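Local coordinates for type II restriction enzyme MspI (Moraxella sp., PDB 1SA3), which recognises the double-stranded DNA sequence 5'-CCGG-3' and cleaves it after the first cytosine, leaving fragments with 5'-phosphate ends, at residues 140-145 with 173-178. Numbering follows the deposited sequence.
Sequences VGISDG and ELLEPY
Val140 and Tyr178 bring the two backbones nearest, CA to CA 7.2 Å, where 140-145 leaves helix 133-140 through Gly141, whose positive phi (100°) turns the chain, and 173-178 runs off the end of helix 165-175. No direct hydrogen bond joins the segments; Tyr178 gives up more surface than any other residue here, 82 of the 191 Å² buried. Ile142 lays CG1 over one face of the Tyr178 ring, 3.9 Å from the centroid and only 11° off the normal, which meets the geometry of a CH-pi contact. With chi1 at -58°, that methylene stands opposite the carbonyl carbon of Ile142 and beside its backbone N. Val140 CG1 approaches the ring obliquely, 3.8 Å from Tyr178 CD2, and also meets Tyr178 CB; Gly141 O comes obliquely too, 3.5 Å from Tyr178 CE2. At the far end of the ring, a water bridges the segments: it lies 2.7 Å from Tyr178 OH and accepts a hydrogen bond from Ser143 N at 3.2 Å. Within 173-178, Tyr178 N donates to Leu175 O (2.6 Å), tying Leu175 to the base of the tyrosine, and Leu175 CD1 reaches Ile142 CD1 loosely, at 4.4 Å. The contact thus joins the exits of helices 133-140 and 165-175: Leu147 of helix 146-157 touches both Ile142 and Tyr178, and Phe182 of helix 179-188 packs against Val140 and Leu175.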
loop_
_atom_site.group_PDB
_atom_site.type_symbol
_atom_site.label_atom_id
_atom_site.label_comp_id
_atom_site.label_asym_id
_atom_site.label_seq_id
_atom_site.Cartn_x
_atom_site.Cartn_y
_atom_site.Cartn_z
ATOM N N VAL E 140 -15.568 8.299 2.656
ATOM C CA VAL E 140 -15.898 8.335 1.232
ATOM C C VAL E 140 -17.013 9.325 0.857
ATOM O O VAL E 140 -17.090 9.780 -0.287
ATOM C CB VAL E 140 -16.274 6.915 0.731
ATOM C CG1 VAL E 140 -16.554 6.926 -0.772
ATOM C CG2 VAL E 140 -15.128 5.936 1.037
ATOM N N GLY E 141 -17.868 9.659 1.819
ATOM C CA GLY E 141 -18.950 10.593 1.553
ATOM C C GLY E 141 -20.296 9.928 1.312
ATOM O O GLY E 141 -21.159 10.489 0.633
ATOM N N ILE E 142 -20.479 8.735 1.872
ATOM C CA ILE E 142 -21.725 7.985 1.717
ATOM C C ILE E 142 -22.612 8.204 2.946
ATOM O O ILE E 142 -22.186 7.982 4.079
ATOM C CB ILE E 142 -21.433 6.473 1.549
ATOM C CG1 ILE E 142 -20.521 6.264 0.337
ATOM C CG2 ILE E 142 -22.730 5.698 1.370
ATOM C CD1 ILE E 142 -19.878 4.883 0.258
ATOM N N SER E 143 -23.844 8.651 2.723
ATOM C CA SER E 143 -24.761 8.901 3.831
ATOM C C SER E 143 -25.682 7.705 4.055
ATOM O O SER E 143 -25.590 6.696 3.351
ATOM C CB SER E 143 -25.599 10.152 3.544
ATOM O OG SER E 143 -26.297 10.002 2.325
ATOM N N ASP E 144 -26.566 7.815 5.040
ATOM C CA ASP E 144 -27.502 6.734 5.322
ATOM C C ASP E 144 -28.283 6.402 4.055
ATOM O O ASP E 144 -28.531 7.269 3.219
ATOM C CB ASP E 144 -28.468 7.130 6.449
ATOM C CG ASP E 144 -27.781 7.234 7.805
ATOM O OD1 ASP E 144 -26.660 6.693 7.954
ATOM O OD2 ASP E 144 -28.362 7.841 8.730
ATOM N N GLY E 145 -28.661 5.139 3.902
ATOM C CA GLY E 145 -29.405 4.755 2.720
ATOM C C GLY E 145 -29.152 3.327 2.290
ATOM O O GLY E 145 -28.538 2.543 3.014
ATOM N N GLU E 173 -23.870 -1.008 -8.670
ATOM C CA GLU E 173 -24.497 0.130 -9.321
ATOM C C GLU E 173 -24.435 1.404 -8.488
ATOM O O GLU E 173 -24.041 2.458 -8.992
ATOM C CB GLU E 173 -25.958 -0.208 -9.644
ATOM C CG GLU E 173 -26.763 0.945 -10.206
ATOM C CD GLU E 173 -28.154 0.519 -10.639
ATOM O OE1 GLU E 173 -28.847 -0.145 -9.839
ATOM O OE2 GLU E 173 -28.557 0.851 -11.777
ATOM N N LEU E 174 -24.818 1.306 -7.216
ATOM C CA LEU E 174 -24.821 2.463 -6.328
ATOM C C LEU E 174 -23.426 2.957 -5.947
ATOM O O LEU E 174 -23.235 4.123 -5.621
ATOM C CB LEU E 174 -25.604 2.142 -5.047
ATOM C CG LEU E 174 -27.125 1.987 -5.173
ATOM C CD1 LEU E 174 -27.730 1.648 -3.817
ATOM C CD2 LEU E 174 -27.721 3.289 -5.712
ATOM N N LEU E 175 -22.448 2.067 -5.991
ATOM C CA LEU E 175 -21.092 2.432 -5.610
ATOM C C LEU E 175 -20.340 3.126 -6.742
ATOM O O LEU E 175 -19.435 3.926 -6.499
ATOM C CB LEU E 175 -20.342 1.172 -5.176
ATOM C CG LEU E 175 -19.016 1.313 -4.438
ATOM C CD1 LEU E 175 -19.196 2.131 -3.167
ATOM C CD2 LEU E 175 -18.501 -0.088 -4.107
ATOM N N GLU E 176 -20.732 2.816 -7.975
ATOM C CA GLU E 176 -20.097 3.358 -9.173
ATOM C C GLU E 176 -19.633 4.813 -9.070
ATOM O O GLU E 176 -18.493 5.129 -9.405
ATOM C CB GLU E 176 -21.032 3.186 -10.378
ATOM C CG GLU E 176 -20.366 3.438 -11.721
ATOM C CD GLU E 176 -20.262 4.913 -12.060
ATOM O OE1 GLU E 176 -19.501 5.257 -12.993
ATOM O OE2 GLU E 176 -20.950 5.727 -11.406
ATOM N N PRO E 177 -20.506 5.718 -8.605
ATOM C CA PRO E 177 -20.107 7.123 -8.485
ATOM C C PRO E 177 -18.984 7.355 -7.471
ATOM O O PRO E 177 -18.254 8.338 -7.573
ATOM C CB PRO E 177 -21.399 7.818 -8.054
ATOM C CG PRO E 177 -22.477 6.927 -8.592
ATOM C CD PRO E 177 -21.933 5.555 -8.279
ATOM N N TYR E 178 -18.855 6.458 -6.497
ATOM C CA TYR E 178 -17.838 6.598 -5.454
ATOM C C TYR E 178 -16.592 5.741 -5.641
ATOM O O TYR E 178 -15.686 5.794 -4.813
ATOM C CB TYR E 178 -18.423 6.256 -4.082
ATOM C CG TYR E 178 -19.626 7.064 -3.670
ATOM C CD1 TYR E 178 -20.917 6.650 -4.008
ATOM C CD2 TYR E 178 -19.479 8.221 -2.913
ATOM C CE1 TYR E 178 -22.038 7.374 -3.588
ATOM C CE2 TYR E 178 -20.588 8.950 -2.492
ATOM C CZ TYR E 178 -21.861 8.518 -2.831
ATOM O OH TYR E 178 -22.955 9.227 -2.392
HETATM O O HOH W 1 -24.790 8.914 -0.368
#